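Local coordinates for protein beta-mannosidase (Trichoderma harzianum, PDB 4CVU) that probably hydrolyses beta-linked mannose from the non-reducing ends of oligosaccharides, as a secreted, glycosylated fungal enzyme of glycoside hydrolase family 2, at residues A[497-500]-A[505-508]; A[512-517]-A[556-561]; A[520-525]-A[532-537]. All blocks are in the same frame, centred on the assembly; numbering follows the deposited sequence.

Contact 1: residues A[497-500]-A[505-508]; sequences IAQG and TYPY. With NA (sodium ion), chain B; MAN (alpha-D-mannopyranose), chain D.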
# COMPACT_ATOMS: atom_id res chain seq x y z
N ILE A 497 10.64 -32.57 -25.64
CA ILE A 497 11.75 -32.06 -24.82
C ILE A 497 12.52 -33.27 -24.22
O ILE A 497 13.74 -33.32 -24.26
CB ILE A 497 11.29 -31.08 -23.70
CG1 ILE A 497 10.94 -29.73 -24.30
CG2 ILE A 497 12.40 -30.90 -22.66
CD1 ILE A 497 10.26 -28.80 -23.32
N ALA A 498 11.79 -34.23 -23.70
CA ALA A 498 12.39 -35.43 -23.17
C ALA A 498 13.13 -36.25 -24.25
O ALA A 498 14.22 -36.72 -23.99
CB ALA A 498 11.39 -36.26 -22.44
N GLN A 499 12.56 -36.39 -25.44
CA GLN A 499 13.27 -37.05 -26.51
C GLN A 499 14.57 -36.34 -26.87
O GLN A 499 15.60 -36.99 -26.99
CB GLN A 499 12.39 -37.23 -27.75
CG GLN A 499 13.18 -37.39 -29.06
CD GLN A 499 12.70 -38.57 -29.88
OE1 GLN A 499 13.12 -39.69 -29.65
NE2 GLN A 499 11.79 -38.32 -30.84
N GLY A 500 14.53 -35.04 -27.01
CA GLY A 500 15.71 -34.26 -27.24
C GLY A 500 16.73 -34.34 -26.11
O GLY A 500 17.90 -34.41 -26.34
N THR A 505 16.84 -42.86 -23.09
CA THR A 505 15.83 -43.20 -22.10
C THR A 505 14.38 -42.84 -22.55
O THR A 505 13.40 -43.21 -21.93
CB THR A 505 16.15 -42.48 -20.79
OG1 THR A 505 17.54 -42.71 -20.44
CG2 THR A 505 15.28 -42.98 -19.64
N TYR A 506 14.25 -42.13 -23.66
CA TYR A 506 12.95 -41.66 -24.13
C TYR A 506 11.89 -42.76 -24.33
O TYR A 506 10.76 -42.59 -23.90
CB TYR A 506 13.10 -40.83 -25.41
CG TYR A 506 11.78 -40.38 -25.96
CD1 TYR A 506 11.01 -39.48 -25.26
CD2 TYR A 506 11.29 -40.91 -27.15
CE1 TYR A 506 9.78 -39.06 -25.75
CE2 TYR A 506 10.07 -40.52 -27.65
CZ TYR A 506 9.32 -39.59 -26.94
OH TYR A 506 8.11 -39.17 -27.41
N PRO A 507 12.24 -43.90 -24.96
CA PRO A 507 11.19 -44.93 -25.10
C PRO A 507 10.67 -45.44 -23.76
O PRO A 507 9.49 -45.77 -23.64
CB PRO A 507 11.88 -46.05 -25.89
CG PRO A 507 13.00 -45.37 -26.60
CD PRO A 507 13.47 -44.28 -25.67
N TYR A 508 11.55 -45.47 -22.76
CA TYR A 508 11.13 -45.80 -21.42
C TYR A 508 10.13 -44.77 -20.91
O TYR A 508 9.09 -45.16 -20.42
CB TYR A 508 12.33 -45.92 -20.44
CG TYR A 508 11.93 -46.25 -19.03
CD1 TYR A 508 11.59 -47.54 -18.67
CD2 TYR A 508 11.90 -45.27 -18.06
CE1 TYR A 508 11.21 -47.85 -17.37
CE2 TYR A 508 11.51 -45.57 -16.76
CZ TYR A 508 11.17 -46.86 -16.43
OH TYR A 508 10.80 -47.16 -15.15
NA NA B . 19.40 -41.95 -20.17
C1 MAN D . 6.63 -51.45 -18.99
C2 MAN D . 5.81 -51.55 -17.70
C3 MAN D . 5.16 -50.23 -17.37
C4 MAN D . 6.19 -49.10 -17.40
C5 MAN D . 6.85 -49.08 -18.76
C6 MAN D . 7.85 -47.93 -18.86
O2 MAN D . 6.64 -51.94 -16.63
O3 MAN D . 4.57 -50.26 -16.09
O4 MAN D . 5.55 -47.87 -17.09
O5 MAN D . 7.49 -50.33 -19.00
O6 MAN D . 8.32 -47.78 -20.18
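The CB methylene of Gln499 lies over one face of the Tyr506 ring, 3.6 Å from the ring centroid and only 9° off the normal, a CH-pi contact at the tight heart of this junction. The Gln499 chain then bends at chi2 and stays close, its OE1 3.3 Å from Tyr506 CD2 and its amide plane inclined 40° to the ring. Beside it the CB methyl of Ala498 comes to 4.3 Å from Tyr506 CD1. A side chain this small suits the place, because Val179 and Leu453 crowd the same alanine from loops. Tyr506 holds CG anti to its own nitrogen (chi1 177°), which swings the ring back against the preceding helix. The segments belong to consecutive helices, 490-501 and 506-528; in chain order both fall between the paired parallel strands 481-485 and 534-535, on the outside of what is probably the (beta/alpha)8 barrel of family 2. With alanine in place of Tyr506, the CB of Gln499 would probably lose the ring face under it and a gap would open beside Ala498. The solvent side is looser: Gln499 is exposed, and three residues meet with no hydrogen bond between the segments. Thr505 and Tyr508 take no part in this packing. Thr505 OG1 ligates a sodium ion together with Asp502 OD1, and Tyr508 O accepts a 2.7 Å hydrogen bond from O6 of a glycan mannose (chain D).

Contact 2: residues A[512-517]-A[556-561]; sequences QYENLF and ERYYNT. With NAG (2-acetamido-2-deoxy-beta-D-glucopyranose), chain C; MAN (alpha-D-mannopyranose), chain D; NAG (2-acetamido-2-deoxy-beta-D-glucopyranose), chain E; MAN (alpha-D-mannopyranose), chain F.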
# COMPACT_ATOMS: atom_id res chain seq x y z
N GLN A 512 5.95 -45.03 -19.83
CA GLN A 512 5.33 -44.61 -18.57
C GLN A 512 4.14 -43.68 -18.84
O GLN A 512 3.13 -43.75 -18.13
CB GLN A 512 6.35 -43.87 -17.71
CG GLN A 512 7.47 -44.72 -17.14
CD GLN A 512 8.41 -43.86 -16.31
OE1 GLN A 512 8.98 -42.90 -16.81
NE2 GLN A 512 8.54 -44.19 -15.02
N TYR A 513 4.31 -42.81 -19.84
CA TYR A 513 3.25 -41.91 -20.27
C TYR A 513 2.03 -42.69 -20.70
O TYR A 513 0.93 -42.44 -20.20
CB TYR A 513 3.72 -40.96 -21.40
CG TYR A 513 2.59 -40.26 -22.15
CD1 TYR A 513 1.87 -39.23 -21.57
CD2 TYR A 513 2.27 -40.62 -23.46
CE1 TYR A 513 0.84 -38.59 -22.25
CE2 TYR A 513 1.27 -39.98 -24.15
CZ TYR A 513 0.55 -38.96 -23.54
OH TYR A 513 -0.47 -38.31 -24.23
N GLU A 514 2.22 -43.62 -21.62
CA GLU A 514 1.14 -44.48 -22.09
C GLU A 514 0.56 -45.28 -20.93
O GLU A 514 -0.64 -45.38 -20.77
CB GLU A 514 1.63 -45.44 -23.17
CG GLU A 514 1.95 -44.73 -24.47
CD GLU A 514 2.25 -45.70 -25.59
OE1 GLU A 514 2.66 -46.85 -25.29
OE2 GLU A 514 2.07 -45.29 -26.76
N ASN A 515 1.44 -45.83 -20.09
CA ASN A 515 1.00 -46.70 -19.01
C ASN A 515 0.15 -45.92 -18.01
O ASN A 515 -0.93 -46.38 -17.60
CB ASN A 515 2.19 -47.34 -18.31
CG ASN A 515 1.77 -48.22 -17.14
OD1 ASN A 515 1.18 -49.26 -17.34
ND2 ASN A 515 2.01 -47.76 -15.94
N LEU A 516 0.60 -44.71 -17.64
CA LEU A 516 -0.17 -43.91 -16.66
C LEU A 516 -1.39 -43.26 -17.30
O LEU A 516 -2.54 -43.47 -16.86
CB LEU A 516 0.68 -42.83 -15.99
CG LEU A 516 -0.01 -42.07 -14.83
CD1 LEU A 516 -0.53 -43.05 -13.81
CD2 LEU A 516 0.90 -41.05 -14.16
N PHE A 517 -1.14 -42.47 -18.36
CA PHE A 517 -2.19 -41.60 -18.91
C PHE A 517 -3.15 -42.30 -19.89
O PHE A 517 -4.21 -41.78 -20.21
CB PHE A 517 -1.57 -40.34 -19.52
CG PHE A 517 -0.88 -39.47 -18.50
CD1 PHE A 517 -1.62 -38.59 -17.71
CD2 PHE A 517 0.48 -39.58 -18.29
CE1 PHE A 517 -1.00 -37.81 -16.75
CE2 PHE A 517 1.10 -38.79 -17.33
CZ PHE A 517 0.36 -37.91 -16.55
N GLU A 556 -2.31 -43.70 -29.92
CA GLU A 556 -2.04 -42.30 -30.39
C GLU A 556 -1.35 -42.26 -31.74
O GLU A 556 -0.52 -43.08 -32.04
CB GLU A 556 -1.21 -41.56 -29.37
CG GLU A 556 -1.96 -41.23 -28.08
CD GLU A 556 -3.00 -40.16 -28.34
OE1 GLU A 556 -2.63 -38.95 -28.29
OE2 GLU A 556 -4.15 -40.51 -28.64
N ARG A 557 -1.73 -41.28 -32.55
CA ARG A 557 -1.04 -41.01 -33.81
C ARG A 557 0.38 -40.56 -33.61
O ARG A 557 1.27 -40.93 -34.35
CB ARG A 557 -1.76 -39.92 -34.63
CG ARG A 557 -1.27 -39.87 -36.06
CD ARG A 557 -2.11 -38.96 -36.91
NE ARG A 557 -3.32 -39.61 -37.33
CZ ARG A 557 -3.39 -40.43 -38.37
NH1 ARG A 557 -2.31 -40.72 -39.03
NH2 ARG A 557 -4.53 -40.98 -38.71
N TYR A 558 0.58 -39.73 -32.60
CA TYR A 558 1.87 -39.10 -32.39
C TYR A 558 2.30 -38.42 -33.70
O TYR A 558 1.61 -37.60 -34.22
CB TYR A 558 2.93 -40.08 -31.86
CG TYR A 558 2.64 -40.73 -30.56
CD1 TYR A 558 2.61 -40.00 -29.41
CD2 TYR A 558 2.42 -42.08 -30.46
CE1 TYR A 558 2.36 -40.57 -28.21
CE2 TYR A 558 2.14 -42.67 -29.25
CZ TYR A 558 2.13 -41.89 -28.12
OH TYR A 558 1.86 -42.39 -26.92
N TYR A 559 3.45 -38.81 -34.22
CA TYR A 559 4.08 -38.14 -35.35
C TYR A 559 4.01 -39.01 -36.63
O TYR A 559 4.76 -38.80 -37.56
CB TYR A 559 5.48 -37.58 -34.94
CG TYR A 559 5.44 -37.16 -33.44
CD1 TYR A 559 4.34 -36.41 -32.94
CD2 TYR A 559 6.35 -37.63 -32.53
CE1 TYR A 559 4.21 -36.10 -31.58
CE2 TYR A 559 6.22 -37.33 -31.17
CZ TYR A 559 5.16 -36.56 -30.69
OH TYR A 559 5.07 -36.27 -29.35
N ASN A 560 3.07 -39.95 -36.65
CA ASN A 560 2.77 -40.75 -37.83
C ASN A 560 1.86 -39.94 -38.73
O ASN A 560 0.67 -40.23 -38.82
CB ASN A 560 2.06 -42.06 -37.48
CG ASN A 560 2.93 -43.03 -36.71
OD1 ASN A 560 3.84 -43.63 -37.26
ND2 ASN A 560 2.64 -43.17 -35.41
N THR A 561 2.43 -38.94 -39.38
CA THR A 561 1.65 -37.96 -40.13
C THR A 561 1.95 -37.99 -41.62
O THR A 561 2.94 -38.59 -42.07
CB THR A 561 1.89 -36.55 -39.60
OG1 THR A 561 3.27 -36.24 -39.69
CG2 THR A 561 1.42 -36.43 -38.15
C1 NAG C . 3.31 -44.07 -34.47
C2 NAG C . 4.55 -43.76 -33.64
C3 NAG C . 5.00 -44.95 -32.78
C4 NAG C . 3.82 -45.50 -32.00
C5 NAG C . 2.66 -45.78 -32.94
C6 NAG C . 1.40 -46.21 -32.19
C7 NAG C . 5.91 -42.03 -34.70
C8 NAG C . 7.00 -41.74 -35.69
N2 NAG C . 5.60 -43.32 -34.53
O3 NAG C . 6.04 -44.49 -31.93
O4 NAG C . 4.14 -46.70 -31.33
O5 NAG C . 2.31 -44.60 -33.61
O6 NAG C . 1.09 -45.29 -31.19
O7 NAG C . 5.36 -41.10 -34.08
C1 MAN D . 6.63 -51.45 -18.99
C2 MAN D . 5.81 -51.55 -17.70
C3 MAN D . 5.16 -50.23 -17.37
C4 MAN D . 6.19 -49.10 -17.40
C5 MAN D . 6.85 -49.08 -18.76
C6 MAN D . 7.85 -47.93 -18.86
O2 MAN D . 6.64 -51.94 -16.63
O3 MAN D . 4.57 -50.26 -16.09
O4 MAN D . 5.55 -47.87 -17.09
O5 MAN D . 7.49 -50.33 -19.00
O6 MAN D . 8.32 -47.78 -20.18
C1 NAG E . 4.74 -46.46 -30.05
C2 NAG E . 4.16 -47.39 -29.01
C3 NAG E . 4.85 -47.16 -27.69
C4 NAG E . 6.37 -47.26 -27.81
C5 NAG E . 6.77 -46.29 -28.91
C6 NAG E . 8.26 -46.14 -29.14
C7 NAG E . 1.80 -47.99 -29.15
C8 NAG E . 0.39 -47.64 -28.84
N2 NAG E . 2.75 -47.14 -28.78
O3 NAG E . 4.31 -48.00 -26.71
O4 NAG E . 6.93 -46.83 -26.58
O5 NAG E . 6.13 -46.64 -30.12
O6 NAG E . 8.76 -47.44 -29.10
O7 NAG E . 2.02 -49.01 -29.75
C1 MAN F . 6.55 -50.32 -22.09
C2 MAN F . 6.20 -51.62 -21.37
C3 MAN F . 5.04 -52.26 -22.12
C4 MAN F . 3.87 -51.27 -22.23
C5 MAN F . 4.30 -49.93 -22.82
C6 MAN F . 3.16 -48.91 -22.80
O2 MAN F . 5.68 -51.40 -20.06
O3 MAN F . 4.60 -53.37 -21.40
O4 MAN F . 2.85 -51.81 -23.02
O5 MAN F . 5.41 -49.44 -22.08
O6 MAN F . 2.81 -48.51 -21.50
O HOH W 1 -0.86 -44.49 -27.66
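Tyr513, the first residue of the helical segment to meet the loop, offers its ring edge to Tyr558: the phenol OH of Tyr558 lies near the plane of the Tyr513 ring, 3.7 Å from Tyr513 CE2. The Tyr513 hydroxyl itself is hydrogen-bonded to Glu491. Next comes Glu514, whose chain runs extended beyond CG and carries its carboxylate to the loop and to the sugar. Its OE2 accepts from Tyr558 OH at 2.9 Å, on the anti side and 15° out of the carboxylate plane, and also from N2 of NAG (chain E) at 2.8 Å. A water that donates to OE2 accepts from the backbone N of Glu556. O3 of that NAG donates to Glu514 OE1, at a modelled 2.5 Å that is shorter than usual and may be imprecise. Several donors converging on one buried carboxylate would probably favour its ionised form, and glutamate is long enough to meet them all. One residue on, Asn515 turns its amide to Asp456 beside the mannoses. Across in the loop the sugar begins at Asn560, whose ND2 is covalently joined to C1 of NAG (chain C) at 1.5 Å. The same ND2 donates to Arg557 O at 2.8 Å, across a type II' turn, while O6 of this NAG donates a hydrogen bond to Glu556 O. Tyr513 packs on Leu495 and Tyr558 on Glu491, both of helix 490-501; leaving strand 554-556, the loop lies alongside helix 506-528, with Glu556 on Ile518 and Tyr558 on Leu510.

Contact 3: residues A[520-525]-A[532-537]; sequences TLFNVL and ISYSPC. With MAN (alpha-D-mannopyranose), chain G.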
# COMPACT_ATOMS: atom_id res chain seq x y z
N THR A 520 -3.76 -46.95 -17.54
CA THR A 520 -4.38 -46.84 -16.20
C THR A 520 -5.56 -45.87 -16.24
O THR A 520 -6.70 -46.25 -15.96
CB THR A 520 -3.39 -46.35 -15.13
OG1 THR A 520 -2.23 -47.18 -15.15
CG2 THR A 520 -4.02 -46.40 -13.74
N LEU A 521 -5.28 -44.63 -16.63
CA LEU A 521 -6.28 -43.56 -16.57
C LEU A 521 -7.49 -43.76 -17.51
O LEU A 521 -8.62 -43.55 -17.09
CB LEU A 521 -5.63 -42.19 -16.77
CG LEU A 521 -5.15 -41.44 -15.51
CD1 LEU A 521 -4.49 -42.30 -14.46
CD2 LEU A 521 -4.22 -40.31 -15.89
N PHE A 522 -7.28 -44.12 -18.77
CA PHE A 522 -8.45 -44.32 -19.65
C PHE A 522 -9.33 -45.47 -19.16
O PHE A 522 -10.55 -45.40 -19.24
CB PHE A 522 -8.07 -44.58 -21.12
CG PHE A 522 -9.27 -44.72 -22.04
CD1 PHE A 522 -10.23 -43.72 -22.10
CD2 PHE A 522 -9.42 -45.84 -22.86
CE1 PHE A 522 -11.32 -43.81 -22.96
CE2 PHE A 522 -10.51 -45.95 -23.72
CZ PHE A 522 -11.47 -44.93 -23.76
N ASN A 523 -8.69 -46.55 -18.68
CA ASN A 523 -9.46 -47.66 -18.08
C ASN A 523 -10.25 -47.22 -16.87
O ASN A 523 -11.40 -47.55 -16.76
CB ASN A 523 -8.59 -48.86 -17.73
CG ASN A 523 -8.57 -49.85 -18.86
OD1 ASN A 523 -9.60 -50.47 -19.13
ND2 ASN A 523 -7.43 -49.99 -19.55
N VAL A 524 -9.64 -46.42 -16.01
CA VAL A 524 -10.36 -45.89 -14.82
C VAL A 524 -11.56 -45.02 -15.21
O VAL A 524 -12.66 -45.18 -14.66
CB VAL A 524 -9.45 -45.10 -13.88
CG1 VAL A 524 -10.26 -44.39 -12.80
CG2 VAL A 524 -8.42 -46.00 -13.22
N LEU A 525 -11.40 -44.12 -16.17
CA LEU A 525 -12.53 -43.30 -16.63
C LEU A 525 -13.65 -44.15 -17.27
O LEU A 525 -14.84 -43.95 -16.98
CB LEU A 525 -12.08 -42.28 -17.66
CG LEU A 525 -13.20 -41.48 -18.35
CD1 LEU A 525 -14.07 -40.76 -17.33
CD2 LEU A 525 -12.60 -40.48 -19.31
N ILE A 532 -18.46 -39.54 -21.04
CA ILE A 532 -17.44 -38.50 -21.15
C ILE A 532 -16.21 -38.98 -21.92
O ILE A 532 -15.55 -39.93 -21.49
CB ILE A 532 -16.99 -38.02 -19.78
CG1 ILE A 532 -18.19 -37.47 -18.99
CG2 ILE A 532 -15.90 -36.95 -19.94
CD1 ILE A 532 -18.97 -36.37 -19.68
N SER A 533 -15.91 -38.30 -23.03
CA SER A 533 -14.75 -38.65 -23.88
C SER A 533 -13.41 -38.23 -23.26
O SER A 533 -13.37 -37.44 -22.31
CB SER A 533 -14.87 -37.99 -25.25
OG SER A 533 -16.07 -38.32 -25.88
N TYR A 534 -12.32 -38.72 -23.83
CA TYR A 534 -11.03 -38.63 -23.20
C TYR A 534 -9.96 -38.36 -24.20
O TYR A 534 -10.04 -38.76 -25.37
CB TYR A 534 -10.68 -39.93 -22.45
CG TYR A 534 -9.36 -39.89 -21.69
CD1 TYR A 534 -9.24 -39.19 -20.50
CD2 TYR A 534 -8.24 -40.58 -22.16
CE1 TYR A 534 -8.04 -39.14 -19.80
CE2 TYR A 534 -7.03 -40.56 -21.46
CZ TYR A 534 -6.94 -39.83 -20.28
OH TYR A 534 -5.76 -39.78 -19.58
N SER A 535 -8.93 -37.68 -23.72
CA SER A 535 -7.71 -37.55 -24.45
C SER A 535 -6.59 -37.63 -23.42
O SER A 535 -6.72 -37.07 -22.32
CB SER A 535 -7.69 -36.21 -25.20
OG SER A 535 -6.43 -35.99 -25.81
N PRO A 536 -5.50 -38.32 -23.78
CA PRO A 536 -4.42 -38.47 -22.82
C PRO A 536 -3.66 -37.16 -22.51
O PRO A 536 -2.97 -37.09 -21.50
CB PRO A 536 -3.50 -39.49 -23.48
CG PRO A 536 -3.82 -39.44 -24.93
CD PRO A 536 -5.23 -38.99 -25.06
N CYS A 537 -3.80 -36.13 -23.36
CA CYS A 537 -3.29 -34.79 -23.02
C CYS A 537 -3.99 -33.70 -23.80
O CYS A 537 -4.72 -33.96 -24.77
CB CYS A 537 -1.78 -34.68 -23.23
SG CYS A 537 -1.30 -35.06 -24.92
C1 MAN G . -10.06 -54.87 -16.67
C2 MAN G . -8.77 -54.91 -17.48
C3 MAN G . -8.72 -53.76 -18.50
C4 MAN G . -9.96 -53.89 -19.40
C5 MAN G . -11.20 -53.81 -18.50
C6 MAN G . -12.50 -53.93 -19.26
O2 MAN G . -8.80 -56.18 -18.16
O3 MAN G . -7.55 -53.85 -19.31
O4 MAN G . -9.92 -52.91 -20.46
O5 MAN G . -11.19 -54.87 -17.54
O6 MAN G . -13.60 -53.90 -18.34
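In the beta-alpha-beta crossover that leads from strand 481-485 to the parallel strand 534-535, Tyr534 meets the inner side of helix 506-528 through Leu521, Phe522 and Leu525. Its CG stands anti to the backbone N (chi1 -177°), which sends the ring out from the strand and onto the helix. The side chains of Phe522 and Tyr534 lie alongside each other and point opposite ways. Their ring planes are 27° apart and the centroids 5.8 Å, a displaced pair with little overlap, in which Phe522 CD1 touches Tyr534 CD2 at 3.7 Å. The branched apolar chains of Leu521, with CB 3.7 Å from Tyr534 OH, and of Leu525, at the CB end, fill the space along the ring without needing polar partners. A tyrosine can be buried here because its hydroxyl is hydrogen-bonded to Phe517 O, one helical turn before Leu521. Leu525 also packs on Val472 of helix 458-475 and on Trp484 of the neighbouring strand, filling the layer between the helices and the barrel strands. The far side of the helix faces sugar, where Asn523 OD1 accepts from O4 of a mannose (chain G) at 2.8 Å. On the strand side, the Leu525 methyl CD2 lies 3.7 Å from both Tyr534 CB and Ile532 O.

Overall arrangement
Helix 506-528 runs through all three contacts: its start packs in contact 1, its middle in contact 2 and its later turns in contact 3. The centres of contacts 1 and 2 are about 12 Å apart. Those of contacts 2 and 3 are about 13 Å apart, and those of contacts 1 and 3 about 23 Å. Contact 3 is nested in the loop that contact 2 closes, and the two are joined by the hydrogen bond between Tyr534 and Phe517 and by packing of Tyr513 OH 3.4 Å from Cys537 SG. Contacts 1 and 2 share the mannose of chain D, apparently part of the glycan that starts at Asn560. These sugars decorate the protein and do not mark its active site.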